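Local atomic coordinates of N-acetylmuramoyl-L-alanine amidase AmiD (Escherichia coli, PDB entry 3D2Y), a protein that cleaves the bond between N-acetylmuramoyl sugars and L-amino acids in cell-wall glycopeptides, acting as a zinc-dependent outer-membrane lipoprotein of the PGRP-like amidase family. Residues 147-150 against 151-155; 225-228 against 229-233; 94-97 against 98-101; 160-163 against 164-168; 167-170 against 171-175. One frame throughout, in Å; residues are numbered along the deposited sequence.

Interaction 1 of 5, residues 147-150 against 151-155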
loop_
_atom_site.group_PDB
_atom_site.type_symbol
_atom_site.label_atom_id
_atom_site.label_comp_id
_atom_site.label_asym_id
_atom_site.label_seq_id
_atom_site.Cartn_x
_atom_site.Cartn_y
_atom_site.Cartn_z
ATOM N N ASN A 147 7.182 2.149 0.589
ATOM C CA ASN A 147 6.258 1.961 1.698
ATOM C C ASN A 147 4.878 2.591 1.451
ATOM O O ASN A 147 4.067 2.748 2.364
ATOM C CB ASN A 147 6.948 2.428 2.993
ATOM C CG ASN A 147 8.101 1.512 3.373
ATOM O OD1 ASN A 147 8.025 0.315 3.178
ATOM N ND2 ASN A 147 9.173 2.078 3.905
ATOM N N VAL A 148 4.596 2.920 0.189
ATOM C CA VAL A 148 3.212 3.189 -0.229
ATOM C C VAL A 148 2.678 1.883 -0.863
ATOM O O VAL A 148 3.143 1.469 -1.916
ATOM C CB VAL A 148 3.151 4.367 -1.266
ATOM C CG1 VAL A 148 1.700 4.717 -1.533
ATOM C CG2 VAL A 148 3.948 5.572 -0.745
ATOM N N VAL A 149 1.748 1.207 -0.200
ATOM C CA VAL A 149 1.472 -0.193 -0.547
ATOM C C VAL A 149 -0.003 -0.426 -0.650
ATOM O O VAL A 149 -0.839 0.377 -0.149
ATOM C CB VAL A 149 2.037 -1.194 0.517
ATOM C CG1 VAL A 149 3.600 -1.173 0.530
ATOM C CG2 VAL A 149 1.432 -0.876 1.954
ATOM N N ALA A 150 -0.303 -1.523 -1.320
ATOM C CA ALA A 150 -1.630 -2.094 -1.348
ATOM C C ALA A 150 -1.841 -2.900 -0.086
ATOM O O ALA A 150 -0.924 -3.493 0.454
ATOM C CB ALA A 150 -1.754 -3.051 -2.567
ATOM N N HIS A 151 -3.084 -2.960 0.361
ATOM C CA HIS A 151 -3.412 -3.914 1.422
ATOM C C HIS A 151 -3.007 -5.351 1.006
ATOM O O HIS A 151 -2.560 -6.176 1.831
ATOM C CB HIS A 151 -4.891 -3.870 1.607
ATOM C CG HIS A 151 -5.381 -4.482 2.892
ATOM N ND1 HIS A 151 -6.722 -4.693 3.138
ATOM C CD2 HIS A 151 -4.731 -4.889 4.005
ATOM C CE1 HIS A 151 -6.878 -5.188 4.353
ATOM N NE2 HIS A 151 -5.681 -5.336 4.888
ATOM N N ALA A 152 -3.207 -5.672 -0.281
ATOM C CA ALA A 152 -2.855 -7.037 -0.769
ATOM C C ALA A 152 -1.376 -7.265 -0.588
ATOM O O ALA A 152 -0.935 -8.411 -0.399
ATOM C CB ALA A 152 -3.249 -7.208 -2.267
ATOM N N ASP A 153 -0.583 -6.191 -0.662
ATOM C CA ASP A 153 0.865 -6.333 -0.518
ATOM C C ASP A 153 1.201 -6.820 0.896
ATOM O O ASP A 153 2.194 -7.549 1.087
ATOM C CB ASP A 153 1.592 -5.014 -0.779
ATOM C CG ASP A 153 1.486 -4.543 -2.243
ATOM O OD1 ASP A 153 1.330 -5.376 -3.161
ATOM O OD2 ASP A 153 1.574 -3.319 -2.471
ATOM N N ILE A 154 0.415 -6.389 1.893
ATOM C CA ILE A 154 0.806 -6.622 3.295
ATOM C C ILE A 154 0.051 -7.799 3.896
ATOM O O ILE A 154 0.429 -8.303 4.958
ATOM C CB ILE A 154 0.669 -5.369 4.187
ATOM C CG1 ILE A 154 -0.804 -4.994 4.422
ATOM C CG2 ILE A 154 1.502 -4.248 3.630
ATOM C CD1 ILE A 154 -0.937 -3.656 5.195
ATOM N N ALA A 155 -1.014 -8.222 3.212
ATOM C CA ALA A 155 -1.778 -9.436 3.566
ATOM C C ALA A 155 -2.198 -10.238 2.318
ATOM O O ALA A 155 -3.423 -10.349 2.038
ATOM C CB ALA A 155 -3.065 -9.038 4.326
#

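Interaction 2 of 5, residues 225-228 against 229-233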
loop_
_atom_site.group_PDB
_atom_site.type_symbol
_atom_site.label_atom_id
_atom_site.label_comp_id
_atom_site.label_asym_id
_atom_site.label_seq_id
_atom_site.Cartn_x
_atom_site.Cartn_y
_atom_site.Cartn_z
ATOM N N ARG A 225 -0.882 -16.637 -4.538
ATOM C CA ARG A 225 -1.442 -15.420 -3.986
ATOM C C ARG A 225 -0.352 -14.363 -3.775
ATOM O O ARG A 225 -0.578 -13.181 -4.039
ATOM C CB ARG A 225 -2.233 -15.713 -2.697
ATOM C CG ARG A 225 -3.587 -16.419 -2.923
ATOM C CD ARG A 225 -4.836 -15.535 -2.670
ATOM N NE ARG A 225 -4.562 -14.086 -2.684
ATOM C CZ ARG A 225 -5.393 -13.107 -2.303
ATOM N NH1 ARG A 225 -6.617 -13.361 -1.842
ATOM N NH2 ARG A 225 -4.958 -11.850 -2.365
ATOM N N VAL A 226 0.838 -14.776 -3.340
ATOM C CA VAL A 226 1.916 -13.782 -3.135
ATOM C C VAL A 226 2.292 -13.155 -4.491
ATOM O O VAL A 226 2.408 -11.938 -4.614
ATOM C CB VAL A 226 3.128 -14.382 -2.428
ATOM C CG1 VAL A 226 4.265 -13.367 -2.345
ATOM C CG2 VAL A 226 2.744 -14.825 -1.024
ATOM N N ILE A 227 2.437 -13.995 -5.517
ATOM C CA ILE A 227 2.969 -13.532 -6.790
ATOM C C ILE A 227 1.890 -12.682 -7.441
ATOM O O ILE A 227 2.163 -11.623 -8.015
ATOM C CB ILE A 227 3.397 -14.716 -7.685
ATOM C CG1 ILE A 227 4.708 -15.359 -7.151
ATOM C CG2 ILE A 227 3.659 -14.217 -9.088
ATOM C CD1 ILE A 227 5.038 -16.826 -7.642
ATOM N N MET A 228 0.655 -13.134 -7.292
ATOM C CA MET A 228 -0.510 -12.409 -7.776
ATOM C C MET A 228 -0.608 -10.995 -7.160
ATOM O O MET A 228 -0.821 -10.007 -7.882
ATOM C CB MET A 228 -1.761 -13.231 -7.482
ATOM C CG MET A 228 -3.064 -12.673 -8.007
ATOM S SD MET A 228 -4.498 -13.676 -7.486
ATOM C CE MET A 228 -3.851 -15.351 -7.361
ATOM N N ALA A 229 -0.469 -10.904 -5.831
ATOM C CA ALA A 229 -0.464 -9.614 -5.133
ATOM C C ALA A 229 0.587 -8.632 -5.744
ATOM O O ALA A 229 0.295 -7.449 -5.988
ATOM C CB ALA A 229 -0.223 -9.825 -3.639
ATOM N N PHE A 230 1.766 -9.154 -6.032
ATOM C CA PHE A 230 2.869 -8.369 -6.576
ATOM C C PHE A 230 2.515 -7.871 -8.001
ATOM O O PHE A 230 2.746 -6.684 -8.368
ATOM C CB PHE A 230 4.146 -9.221 -6.584
ATOM C CG PHE A 230 5.319 -8.553 -7.225
ATOM C CD1 PHE A 230 5.955 -7.485 -6.600
ATOM C CD2 PHE A 230 5.826 -9.022 -8.465
ATOM C CE1 PHE A 230 7.056 -6.855 -7.200
ATOM C CE2 PHE A 230 6.921 -8.397 -9.085
ATOM C CZ PHE A 230 7.531 -7.304 -8.441
ATOM N N GLN A 231 1.926 -8.785 -8.777
ATOM C CA GLN A 231 1.552 -8.491 -10.168
ATOM C C GLN A 231 0.410 -7.488 -10.230
ATOM O O GLN A 231 0.413 -6.588 -11.092
ATOM C CB GLN A 231 1.194 -9.767 -10.935
ATOM C CG GLN A 231 2.413 -10.704 -11.142
ATOM C CD GLN A 231 2.035 -12.099 -11.622
ATOM O OE1 GLN A 231 0.980 -12.619 -11.276
ATOM N NE2 GLN A 231 2.931 -12.734 -12.372
ATOM N N MET A 232 -0.584 -7.648 -9.361
ATOM C CA MET A 232 -1.684 -6.667 -9.275
ATOM C C MET A 232 -1.179 -5.247 -9.073
ATOM O O MET A 232 -1.759 -4.319 -9.623
ATOM C CB MET A 232 -2.719 -7.018 -8.198
ATOM C CG MET A 232 -3.578 -8.216 -8.523
ATOM S SD MET A 232 -4.941 -8.388 -7.367
ATOM C CE MET A 232 -4.144 -8.986 -5.895
ATOM N N HIS A 233 -0.064 -5.097 -8.347
ATOM C CA HIS A 233 0.549 -3.791 -8.090
ATOM C C HIS A 233 1.494 -3.375 -9.259
ATOM O O HIS A 233 1.431 -2.235 -9.753
ATOM C CB HIS A 233 1.274 -3.863 -6.725
ATOM C CG HIS A 233 1.782 -2.550 -6.196
ATOM N ND1 HIS A 233 1.928 -2.301 -4.843
ATOM C CD2 HIS A 233 2.238 -1.442 -6.834
ATOM C CE1 HIS A 233 2.436 -1.089 -4.675
ATOM N NE2 HIS A 233 2.647 -0.560 -5.869
#

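Interaction 3 of 5, residues 94-97 against 98-101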
loop_
_atom_site.group_PDB
_atom_site.type_symbol
_atom_site.label_atom_id
_atom_site.label_comp_id
_atom_site.label_asym_id
_atom_site.label_seq_id
_atom_site.Cartn_x
_atom_site.Cartn_y
_atom_site.Cartn_z
ATOM N N THR A 94 5.467 -6.399 11.308
ATOM C CA THR A 94 4.131 -6.978 11.361
ATOM C C THR A 94 3.219 -5.963 12.082
ATOM O O THR A 94 3.700 -4.891 12.458
ATOM C CB THR A 94 4.124 -8.373 12.075
ATOM O OG1 THR A 94 4.603 -8.249 13.433
ATOM C CG2 THR A 94 4.995 -9.354 11.341
ATOM N N ARG A 95 1.922 -6.286 12.260
ATOM C CA ARG A 95 0.976 -5.412 12.940
ATOM C C ARG A 95 1.036 -4.025 12.293
ATOM O O ARG A 95 1.270 -3.002 12.968
ATOM C CB ARG A 95 1.274 -5.271 14.457
ATOM C CG ARG A 95 1.240 -6.570 15.246
ATOM C CD ARG A 95 1.552 -6.345 16.682
ATOM N NE ARG A 95 1.410 -7.605 17.412
ATOM C CZ ARG A 95 1.311 -7.728 18.731
ATOM N NH1 ARG A 95 1.365 -6.670 19.527
ATOM N NH2 ARG A 95 1.168 -8.936 19.263
ATOM N N LEU A 96 0.829 -4.007 10.986
ATOM C CA LEU A 96 0.967 -2.761 10.226
ATOM C C LEU A 96 0.083 -1.589 10.643
ATOM O O LEU A 96 0.441 -0.422 10.383
ATOM C CB LEU A 96 0.967 -3.034 8.713
ATOM C CG LEU A 96 2.311 -3.333 8.048
ATOM C CD1 LEU A 96 3.218 -2.029 8.020
ATOM C CD2 LEU A 96 3.019 -4.517 8.651
ATOM N N ASN A 97 -0.987 -1.868 11.377
ATOM C CA ASN A 97 -1.843 -0.842 11.972
ATOM C C ASN A 97 -0.973 0.109 12.783
ATOM O O ASN A 97 -1.202 1.309 12.760
ATOM C CB ASN A 97 -2.848 -1.457 12.921
ATOM C CG ASN A 97 -4.076 -1.962 12.209
ATOM O OD1 ASN A 97 -4.250 -1.699 11.015
ATOM N ND2 ASN A 97 -4.936 -2.711 12.935
ATOM N N ASP A 98 0.027 -0.455 13.462
ATOM C CA ASP A 98 0.839 0.289 14.437
ATOM C C ASP A 98 1.601 1.417 13.758
ATOM O O ASP A 98 1.802 2.441 14.337
ATOM C CB ASP A 98 1.880 -0.620 15.131
ATOM C CG ASP A 98 1.243 -1.676 15.990
ATOM O OD1 ASP A 98 -0.000 -1.666 16.112
ATOM O OD2 ASP A 98 1.970 -2.500 16.557
ATOM N N THR A 99 2.104 1.162 12.561
ATOM C CA THR A 99 2.997 2.076 11.876
ATOM C C THR A 99 2.468 2.634 10.552
ATOM O O THR A 99 3.245 3.192 9.783
ATOM C CB THR A 99 4.408 1.411 11.645
ATOM O OG1 THR A 99 4.272 0.245 10.802
ATOM C CG2 THR A 99 5.050 0.997 13.021
ATOM N N SER A 100 1.175 2.501 10.278
ATOM C CA SER A 100 0.690 2.956 8.990
ATOM C C SER A 100 -0.452 3.913 9.106
ATOM O O SER A 100 -1.117 4.009 10.154
ATOM C CB SER A 100 0.276 1.770 8.126
ATOM O OG SER A 100 -0.948 1.174 8.597
ATOM N N ILE A 101 -0.639 4.648 8.023
ATOM C CA ILE A 101 -1.888 5.381 7.771
ATOM C C ILE A 101 -2.674 4.619 6.715
ATOM O O ILE A 101 -2.099 4.097 5.793
ATOM C CB ILE A 101 -1.557 6.816 7.344
ATOM C CG1 ILE A 101 -1.137 7.578 8.601
ATOM C CG2 ILE A 101 -2.769 7.486 6.708
ATOM C CD1 ILE A 101 -0.649 8.936 8.384
HETATM O O HOH W 1 4.055 -1.952 12.463
HETATM O O HOH W 2 1.761 -3.798 18.903
#

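Interaction 4 of 5, residues 160-163 against 164-168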
loop_
_atom_site.group_PDB
_atom_site.type_symbol
_atom_site.label_atom_id
_atom_site.label_comp_id
_atom_site.label_asym_id
_atom_site.label_seq_id
_atom_site.Cartn_x
_atom_site.Cartn_y
_atom_site.Cartn_z
ATOM N N ASP A 160 -7.151 -8.541 -1.772
ATOM C CA ASP A 160 -6.778 -8.137 -3.134
ATOM C C ASP A 160 -6.663 -6.624 -3.313
ATOM O O ASP A 160 -6.125 -6.148 -4.332
ATOM C CB ASP A 160 -7.865 -8.647 -4.103
ATOM C CG ASP A 160 -7.732 -10.128 -4.403
ATOM O OD1 ASP A 160 -6.715 -10.712 -4.016
ATOM O OD2 ASP A 160 -8.654 -10.715 -5.010
ATOM N N ASP A 161 -7.249 -5.868 -2.380
ATOM C CA ASP A 161 -7.395 -4.427 -2.550
ATOM C C ASP A 161 -6.095 -3.635 -2.511
ATOM O O ASP A 161 -5.151 -4.042 -1.799
ATOM C CB ASP A 161 -8.506 -3.859 -1.632
ATOM C CG ASP A 161 -8.179 -3.958 -0.148
ATOM O OD1 ASP A 161 -8.129 -2.883 0.495
ATOM O OD2 ASP A 161 -7.951 -5.086 0.362
ATOM N N PRO A 162 -6.007 -2.530 -3.311
ATOM C CA PRO A 162 -7.040 -1.975 -4.207
ATOM C C PRO A 162 -7.118 -2.552 -5.621
ATOM O O PRO A 162 -7.839 -2.007 -6.439
ATOM C CB PRO A 162 -6.648 -0.499 -4.306
ATOM C CG PRO A 162 -5.147 -0.563 -4.259
ATOM C CD PRO A 162 -4.791 -1.709 -3.341
ATOM N N GLY A 163 -6.363 -3.615 -5.905
ATOM C CA GLY A 163 -6.588 -4.377 -7.121
ATOM C C GLY A 163 -5.860 -3.899 -8.361
ATOM O O GLY A 163 -5.209 -2.835 -8.374
ATOM N N PRO A 164 -5.955 -4.695 -9.440
ATOM C CA PRO A 164 -5.145 -4.496 -10.644
ATOM C C PRO A 164 -5.573 -3.280 -11.501
ATOM O O PRO A 164 -4.843 -2.902 -12.433
ATOM C CB PRO A 164 -5.315 -5.822 -11.374
ATOM C CG PRO A 164 -6.770 -6.201 -11.030
ATOM C CD PRO A 164 -6.841 -5.860 -9.545
ATOM N N LEU A 165 -6.726 -2.663 -11.198
ATOM C CA LEU A 165 -7.174 -1.457 -11.929
ATOM C C LEU A 165 -6.723 -0.166 -11.216
ATOM O O LEU A 165 -6.864 0.946 -11.750
ATOM C CB LEU A 165 -8.686 -1.486 -12.180
ATOM C CG LEU A 165 -9.160 -2.561 -13.198
ATOM C CD1 LEU A 165 -10.596 -2.386 -13.492
ATOM C CD2 LEU A 165 -8.393 -2.493 -14.516
ATOM N N PHE A 166 -6.149 -0.326 -10.034
ATOM C CA PHE A 166 -5.580 0.813 -9.306
ATOM C C PHE A 166 -4.350 1.386 -10.026
ATOM O O PHE A 166 -3.417 0.634 -10.308
ATOM C CB PHE A 166 -5.239 0.497 -7.828
ATOM C CG PHE A 166 -4.892 1.727 -7.055
ATOM C CD1 PHE A 166 -3.563 2.046 -6.782
ATOM C CD2 PHE A 166 -5.899 2.625 -6.686
ATOM C CE1 PHE A 166 -3.256 3.271 -6.098
ATOM C CE2 PHE A 166 -5.614 3.802 -6.032
ATOM C CZ PHE A 166 -4.275 4.120 -5.720
ATOM N N PRO A 167 -4.354 2.716 -10.330
ATOM C CA PRO A 167 -3.304 3.294 -11.189
ATOM C C PRO A 167 -1.963 3.644 -10.497
ATOM O O PRO A 167 -1.631 4.818 -10.346
ATOM C CB PRO A 167 -4.009 4.533 -11.789
ATOM C CG PRO A 167 -4.969 4.979 -10.696
ATOM C CD PRO A 167 -5.370 3.723 -9.934
ATOM N N TRP A 168 -1.216 2.609 -10.073
ATOM C CA TRP A 168 0.069 2.785 -9.360
ATOM C C TRP A 168 1.110 3.584 -10.151
ATOM O O TRP A 168 1.779 4.469 -9.587
ATOM C CB TRP A 168 0.652 1.436 -8.954
ATOM C CG TRP A 168 -0.094 0.764 -7.833
ATOM C CD1 TRP A 168 -0.939 -0.294 -7.937
ATOM C CD2 TRP A 168 -0.119 1.166 -6.445
ATOM N NE1 TRP A 168 -1.461 -0.632 -6.689
ATOM C CE2 TRP A 168 -0.957 0.234 -5.751
ATOM C CE3 TRP A 168 0.508 2.190 -5.715
ATOM C CZ2 TRP A 168 -1.201 0.309 -4.370
ATOM C CZ3 TRP A 168 0.285 2.262 -4.322
ATOM C CH2 TRP A 168 -0.581 1.315 -3.668
HETATM O O HOH W 3 -8.665 -2.765 -8.965
HETATM O O HOH W 4 -3.009 -2.630 -6.279
#

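Interaction 5 of 5, residues 167-170 against 171-175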
loop_
_atom_site.group_PDB
_atom_site.type_symbol
_atom_site.label_atom_id
_atom_site.label_comp_id
_atom_site.label_asym_id
_atom_site.label_seq_id
_atom_site.Cartn_x
_atom_site.Cartn_y
_atom_site.Cartn_z
ATOM N N PRO A 167 -4.354 2.716 -10.330
ATOM C CA PRO A 167 -3.304 3.294 -11.189
ATOM C C PRO A 167 -1.963 3.644 -10.497
ATOM O O PRO A 167 -1.631 4.818 -10.346
ATOM C CB PRO A 167 -4.009 4.533 -11.789
ATOM C CG PRO A 167 -4.969 4.979 -10.696
ATOM C CD PRO A 167 -5.370 3.723 -9.934
ATOM N N TRP A 168 -1.216 2.609 -10.073
ATOM C CA TRP A 168 0.069 2.785 -9.360
ATOM C C TRP A 168 1.110 3.584 -10.151
ATOM O O TRP A 168 1.779 4.469 -9.587
ATOM C CB TRP A 168 0.652 1.436 -8.954
ATOM C CG TRP A 168 -0.094 0.764 -7.833
ATOM C CD1 TRP A 168 -0.939 -0.294 -7.937
ATOM C CD2 TRP A 168 -0.119 1.166 -6.445
ATOM N NE1 TRP A 168 -1.461 -0.632 -6.689
ATOM C CE2 TRP A 168 -0.957 0.234 -5.751
ATOM C CE3 TRP A 168 0.508 2.190 -5.715
ATOM C CZ2 TRP A 168 -1.201 0.309 -4.370
ATOM C CZ3 TRP A 168 0.285 2.262 -4.322
ATOM C CH2 TRP A 168 -0.581 1.315 -3.668
ATOM N N GLN A 169 1.250 3.262 -11.446
ATOM C CA GLN A 169 2.204 3.969 -12.318
ATOM C C GLN A 169 1.877 5.471 -12.445
ATOM O O GLN A 169 2.771 6.308 -12.346
ATOM C CB GLN A 169 2.307 3.329 -13.711
ATOM C CG GLN A 169 3.677 3.587 -14.340
ATOM C CD GLN A 169 3.797 3.131 -15.776
ATOM O OE1 GLN A 169 3.052 2.266 -16.249
ATOM N NE2 GLN A 169 4.770 3.695 -16.475
ATOM N N GLN A 170 0.605 5.804 -12.649
ATOM C CA GLN A 170 0.164 7.196 -12.631
ATOM C C GLN A 170 0.563 7.924 -11.338
ATOM O O GLN A 170 0.975 9.092 -11.365
ATOM C CB GLN A 170 -1.349 7.278 -12.783
ATOM C CG GLN A 170 -1.802 8.676 -12.973
ATOM C CD GLN A 170 -3.283 8.864 -12.891
ATOM O OE1 GLN A 170 -3.738 9.964 -12.589
ATOM N NE2 GLN A 170 -4.050 7.807 -13.130
ATOM N N LEU A 171 0.412 7.248 -10.205
ATOM C CA LEU A 171 0.733 7.860 -8.922
ATOM C C LEU A 171 2.231 8.019 -8.810
ATOM O O LEU A 171 2.692 9.011 -8.237
ATOM C CB LEU A 171 0.256 7.007 -7.743
ATOM C CG LEU A 171 -1.217 7.042 -7.357
ATOM C CD1 LEU A 171 -1.352 6.728 -5.874
ATOM C CD2 LEU A 171 -1.729 8.397 -7.655
ATOM N N ALA A 172 2.991 7.047 -9.337
ATOM C CA ALA A 172 4.433 7.056 -9.230
ATOM C C ALA A 172 5.013 8.229 -9.998
ATOM O O ALA A 172 6.011 8.819 -9.587
ATOM C CB ALA A 172 5.032 5.728 -9.718
ATOM N N GLN A 173 4.370 8.567 -11.112
ATOM C CA GLN A 173 4.762 9.730 -11.919
ATOM C C GLN A 173 4.508 11.066 -11.211
ATOM O O GLN A 173 5.123 12.080 -11.566
ATOM C CB GLN A 173 4.090 9.670 -13.283
ATOM C CG GLN A 173 4.634 8.515 -14.128
ATOM C CD GLN A 173 3.779 8.202 -15.337
ATOM O OE1 GLN A 173 2.696 8.762 -15.513
ATOM N NE2 GLN A 173 4.270 7.304 -16.189
ATOM N N GLN A 174 3.613 11.047 -10.225
ATOM C CA GLN A 174 3.353 12.181 -9.322
ATOM C C GLN A 174 4.204 12.157 -8.016
ATOM O O GLN A 174 3.994 12.968 -7.086
ATOM C CB GLN A 174 1.851 12.250 -8.999
ATOM C CG GLN A 174 0.960 12.476 -10.204
ATOM C CD GLN A 174 1.081 13.870 -10.750
ATOM O OE1 GLN A 174 1.295 14.061 -11.944
ATOM N NE2 GLN A 174 0.953 14.865 -9.873
ATOM N N GLY A 175 5.155 11.228 -7.954
ATOM C CA GLY A 175 6.064 11.079 -6.808
ATOM C C GLY A 175 5.469 10.284 -5.663
ATOM O O GLY A 175 5.966 10.344 -4.529
HETATM O O HOH W 5 0.592 10.976 -13.398
#

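Interaction 1 of 5, residues 147-150 against 151-155
Val149 and Ile154 meet through their CG2 methyls, 3.8 Å apart, where the end of strand 148-150 bends into the short helix 151-154; the two side chains cross at about a right angle. Val149 CB also lies 3.7 Å from Asp153 OD2. The N-H of Ala150 is held by Asp153 OD2, N to OD2 2.8 Å and nearly straight at 161°, the donor arriving from above the carboxylate plane. With CG beside its own backbone N (chi1 -67°), Asp153 turns its carboxylate back over the strand end and against Ala150 CB. Ala150 O receives two weak bonds, from Asp153 N at 2.9 Å and from Ile154 N at 3.5 Å, which close the first turn of a loosely bonded helix. The carboxylate has further partners, His233 at OD2 and Tyr212 at OD1. His151, which follows directly, is a zinc ligand; its NE2 bonds Ala85 O, while ND1 lies beside Asp161 OD2, of another zinc ligand. Strand 148-150 forms an edge of the mixed sheet beside strand 31-36, Trp168 of helix 168-173 packs on Val148 and Ala150, and Trp90 lies against Val149 and Ile154.

Interaction 2 of 5, residues 225-228 against 229-233
Met232 N donates to Met228 O at 2.8 Å, the N-H pointing almost straight at the oxygen (169°), and with it comes the regular i to i+4 bonding of an alpha helix, the inner turns of helix 220-234. Ala229 N to Arg225 O and Gln231 N to Ile227 O follow, both at 2.9 Å, while Phe230 N to Val226 O is longer at 3.2 Å. The side chains of Ile227 and Gln231, one turn apart, lie side by side and point the same way, so that Ile227 CG2 rests 3.7 Å from Gln231 NE2. Gln231 CG sits beside its backbone N (chi1 -67°) and the chain then runs extended, which carries the amide along the helix surface to partners beyond it: OE1 takes the N-H of Gly241, and NE2 reaches Thr247 OG1 and Glu242 O. A leucine in its place would probably leave Gly241 N, Thr247 OG1 and Glu242 O without these mates and weaken the hold of the following loop on the helix. Phe230 packs on helix 245-258, and Ile227 on helix 200-210. In the conformer given, Arg225 NH2 bonds Lys159 O and forms a salt bridge with Asp160, next to the zinc ligand Asp161. Both methionines bend at their last torsion, and Met232 CE stands 4.4 Å from Met228 CG.

Interaction 3 of 5, residues 94-97 against 98-101
Asp98 N bonds to Arg95 O at 2.9 Å and Thr99 N to Leu96 O at 3.2 Å, two successive i to i+3 bonds that wind residues 95-99 into a tight turn leading into strand 100-105. Ser100 OG also donates to Leu96 O, at 2.8 Å; this hydroxyl and Thr99 N approach from opposite faces of the carbonyl plane. The hydroxyl gets there because OG stands between the backbone N and carbonyl carbon of Ser100 (chi1 72°), and it has a further, weak bond with His84 NE2. Replaced by alanine, Ser100 loses its hydroxyl bond to Leu96 O, and the turn would probably be less firmly tied to the strand. Arg95 and Asp98 do not pair directly. Their planes are 86° apart, and Asp98 OD2 lies 3.5 Å from Arg95 CB; a water accepts from Arg95 NH1 at the guanidinium edge and donates to Asp98 OD2 at 2.7 Å. A second water donates to Thr94 O and is bonded to Thr99 OG1. With only water bridging them, the opposite charges probably attract weakly, whereas Asn97 OD1 takes the N-H groups of His84 and Ala85, a hold that presents ND2 to the bound peptide.

Interaction 4 of 5, residues 160-163 against 164-168
Phe166, with CG anti to the backbone N (chi1 -170°), sets the root of its ring against Pro162, Phe166 CG to Pro162 CG 3.6 Å; Trp168, turned with CG beside its own N (chi1 -72°), brings CZ2 to 4.0 Å from the same Pro162 CG. Pro162 follows a cis peptide bond, directly after the zinc ligand Asp161, and its CG touches both aromatic residues. These also touch each other, Phe166 CD1 standing over one face of the indole near its rim. A type I beta turn, Gly163 to Phe166, is closed by Phe166 N donating to Gly163 O at 3.2 Å from above the carbonyl plane. Gly163 has a positive phi of 88°, where any side chain would collide with the preceding carbonyl oxygen and with Pro164 CD. Two waters bridge the loop: one links Pro162 O to Leu165 N, and the other donates to Gly163 O and accepts from Trp168 NE1 at 2.6 Å, at the indole edge. Pro167 makes an inverse gamma turn and occupies the N-cap position of helix 168-173. The loop packs on strand 31-36, where Ile34 meets Pro162, Phe166 and Trp168, and on Ala150 of strand 148-150, while Pro164 and Leu165 lie against Phe119 of strand 116-119.

Interaction 5 of 5, residues 167-170 against 171-175
Leu171 N donates to Pro167 O at 3.2 Å, in the carbonyl plane, and this bond to the N-cap residue starts the short helix 168-173; Leu171 CB rests 3.5 Å from Trp168 O. Its CG beside the backbone N (chi1 -78°) tilts the side chain toward the start of the helix, where CG also nears Pro167 O, on the side that packs against Ile131 of helix 124-141. Gln170, whose side chain packs on Ile127 and Gln128 of that helix, offers its carbonyl to the next turn: Gln174 N reaches Gln170 O only weakly, at 3.5 Å, and a water donates to the same oxygen at 2.8 Å. Gln169 O accepts a sounder bond from Gln173 N, 3.0 Å. The side chains of Gln169 and Gln173 cross with amide planes 68° apart, NE2 to NE2 3.7 Å. Gly175, with positive phi, is the C-prime residue of a Schellman motif that ends the helix, Gly175 N bonding Ala172 O and Ile176 N bonding Leu171 O. No bond joins the amides of Gln169 and Gln173, so they probably contribute little here; backbone bonds and the buried Leu171 face hold this helix.

Along the chain the order is interaction 3, 1, 4, 5 and then 2. Interactions 3 and 1, centres 11 Å apart, both reach the mixed sheet, at strands 100-105 and 148-150, which lie on either side of strand 31-36. Interactions 4 and 1, centres 10 Å apart, bring zinc ligand Asp161 to zinc ligand His151; 4 shares Pro167 and Trp168 with interaction 5, where helix 168-173 begins. Interaction 2, on helix 220-234, touches 1 through His233 and Asp153, and 4 through Arg225 and Asp160. The C-terminal helices thus contact the segments that hold the metal. Interaction 3, its centre about 20 Å from that of interaction 2, reaches the bound peptide through Asn97, as 1 and 4 do through His151 and Asp161.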